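Phosphoribosylaminoimidazole carboxylase, ATPase subunit (PDB 3AW8) probably catalyses the ATP-dependent carboxylation of 5-aminoimidazole ribonucleotide with bicarbonate to N5-carboxyaminoimidazole ribonucleotide in purine biosynthesis. Local coordinates at residues 3-8 with 26-31. Numbering follows the deposited sequence.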
loop_
_atom_site.group_PDB
_atom_site.type_symbol
_atom_site.label_atom_id
_atom_site.label_comp_id
_atom_site.label_asym_id
_atom_site.label_seq_id
_atom_site.Cartn_x
_atom_site.Cartn_y
_atom_site.Cartn_z
ATOM N N GLY A 3 13.962 5.232 12.499
ATOM C CA GLY A 3 13.456 6.341 13.283
ATOM C C GLY A 3 13.204 7.505 12.348
ATOM O O GLY A 3 14.009 7.778 11.452
ATOM N N ILE A 4 12.088 8.192 12.545
ATOM C CA ILE A 4 11.749 9.317 11.687
ATOM C C ILE A 4 11.465 10.596 12.461
ATOM O O ILE A 4 10.599 10.625 13.346
ATOM C CB ILE A 4 10.502 8.998 10.806
ATOM C CG1 ILE A 4 10.832 7.890 9.800
ATOM C CG2 ILE A 4 10.049 10.249 10.070
ATOM C CD1 ILE A 4 9.638 7.350 9.077
ATOM N N LEU A 5 12.207 11.649 12.131
ATOM C CA LEU A 5 11.988 12.939 12.752
ATOM C C LEU A 5 10.753 13.523 12.046
ATOM O O LEU A 5 10.766 13.773 10.833
ATOM C CB LEU A 5 13.215 13.838 12.554
ATOM C CG LEU A 5 14.255 13.979 13.686
ATOM C CD1 LEU A 5 14.139 12.864 14.700
ATOM C CD2 LEU A 5 15.642 13.999 13.078
ATOM N N GLY A 6 9.679 13.696 12.814
ATOM C CA GLY A 6 8.443 14.229 12.272
ATOM C C GLY A 6 7.351 13.170 12.208
ATOM O O GLY A 6 7.540 12.114 11.595
ATOM N N GLY A 7 6.212 13.447 12.839
ATOM C CA GLY A 7 5.116 12.497 12.836
ATOM C C GLY A 7 3.968 12.863 11.908
ATOM O O GLY A 7 2.829 12.430 12.126
ATOM N N GLY A 8 4.266 13.646 10.870
ATOM C CA GLY A 8 3.242 14.062 9.921
ATOM C C GLY A 8 2.778 12.987 8.946
ATOM O O GLY A 8 3.079 11.801 9.124
ATOM N N ARG A 26 9.610 4.372 14.470
ATOM C CA ARG A 26 9.427 5.150 15.682
ATOM C C ARG A 26 9.462 6.601 15.231
ATOM O O ARG A 26 10.380 7.019 14.523
ATOM C CB ARG A 26 10.542 4.893 16.690
ATOM C CG ARG A 26 10.369 5.709 17.966
ATOM C CD ARG A 26 11.497 5.456 18.939
ATOM N NE ARG A 26 11.492 4.086 19.439
ATOM C CZ ARG A 26 12.566 3.473 19.926
ATOM N NH1 ARG A 26 13.727 4.109 19.973
ATOM N NH2 ARG A 26 12.481 2.226 20.364
ATOM N N PHE A 27 8.457 7.374 15.618
ATOM C CA PHE A 27 8.420 8.776 15.220
ATOM C C PHE A 27 8.659 9.678 16.414
ATOM O O PHE A 27 8.474 9.271 17.560
ATOM C CB PHE A 27 7.058 9.138 14.594
ATOM C CG PHE A 27 6.669 8.269 13.440
ATOM C CD1 PHE A 27 5.954 7.092 13.648
ATOM C CD2 PHE A 27 7.080 8.585 12.152
ATOM C CE1 PHE A 27 5.662 6.239 12.585
ATOM C CE2 PHE A 27 6.793 7.737 11.083
ATOM C CZ PHE A 27 6.082 6.559 11.301
ATOM N N LEU A 28 9.082 10.905 16.131
ATOM C CA LEU A 28 9.297 11.912 17.165
ATOM C C LEU A 28 8.517 13.114 16.643
ATOM O O LEU A 28 8.642 13.477 15.477
ATOM C CB LEU A 28 10.780 12.293 17.305
ATOM C CG LEU A 28 11.197 12.921 18.650
ATOM C CD1 LEU A 28 12.530 13.645 18.484
ATOM C CD2 LEU A 28 10.160 13.907 19.142
ATOM N N ASP A 29 7.688 13.699 17.494
ATOM C CA ASP A 29 6.907 14.860 17.111
ATOM C C ASP A 29 6.400 15.493 18.389
ATOM O O ASP A 29 6.056 14.795 19.337
ATOM C CB ASP A 29 5.723 14.465 16.215
ATOM C CG ASP A 29 5.128 15.663 15.480
ATOM O OD1 ASP A 29 4.434 16.488 16.122
ATOM O OD2 ASP A 29 5.376 15.793 14.259
ATOM N N PRO A 30 6.371 16.827 18.438
ATOM C CA PRO A 30 5.903 17.556 19.617
ATOM C C PRO A 30 4.394 17.489 19.863
ATOM O O PRO A 30 3.912 17.863 20.932
ATOM C CB PRO A 30 6.402 18.979 19.354
ATOM C CG PRO A 30 6.395 19.071 17.866
ATOM C CD PRO A 30 6.967 17.746 17.453
ATOM N N SER A 31 3.649 17.001 18.881
ATOM C CA SER A 31 2.207 16.907 19.029
ATOM C C SER A 31 1.727 15.483 19.250
ATOM O O SER A 31 1.979 14.601 18.436
ATOM C CB SER A 31 1.518 17.484 17.806
ATOM O OG SER A 31 0.122 17.296 17.918
#
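I4 and F27 are paired neighbours on two parallel strands, and three backbone bonds fix their register. I4 N gives to R26 O at 2.9 Å. L28 N in turn gives to I4 O, and G6 N to L28 O (2.9 Å). The short strand axes run at 20° to each other. More surface is buried on the face bearing I4 and F27, 58 and 66 Å² against 25 and 54 Å² for L5 and L28. There the two side chains run side by side, touching at I4 CD1 and F27 CE2 (3.5 Å), and the F27 ring meets I4 CD1 and G6 O obliquely. Across the sheet the pairing of L5 and L28 is looser, CD1 to CD1 being 4.2 Å, and F56 of helix 50-57 touches both leucines. Toward the partly exposed end the contact turns polar, through a bond between buried G7 and D29. The D29 carboxylate, swung anti to its own N (chi1 -164°), accepts G7 N at OD2 (2.9 Å), on the anti side and 17° out of plane, while OD1 takes S31 N, closing an Asx turn. With an alanine in place of D29, G7 N would probably lose this acceptor and S31 N the oxygen that closes the turn. G6, G7 and G8 lead from strand 2-5 into helix 9-18, consistent with the glycine-rich turn of a Rossmann-type beta-alpha-beta unit; the chemistry implies that one carboxylate ties this turn to the end of strand 25-29.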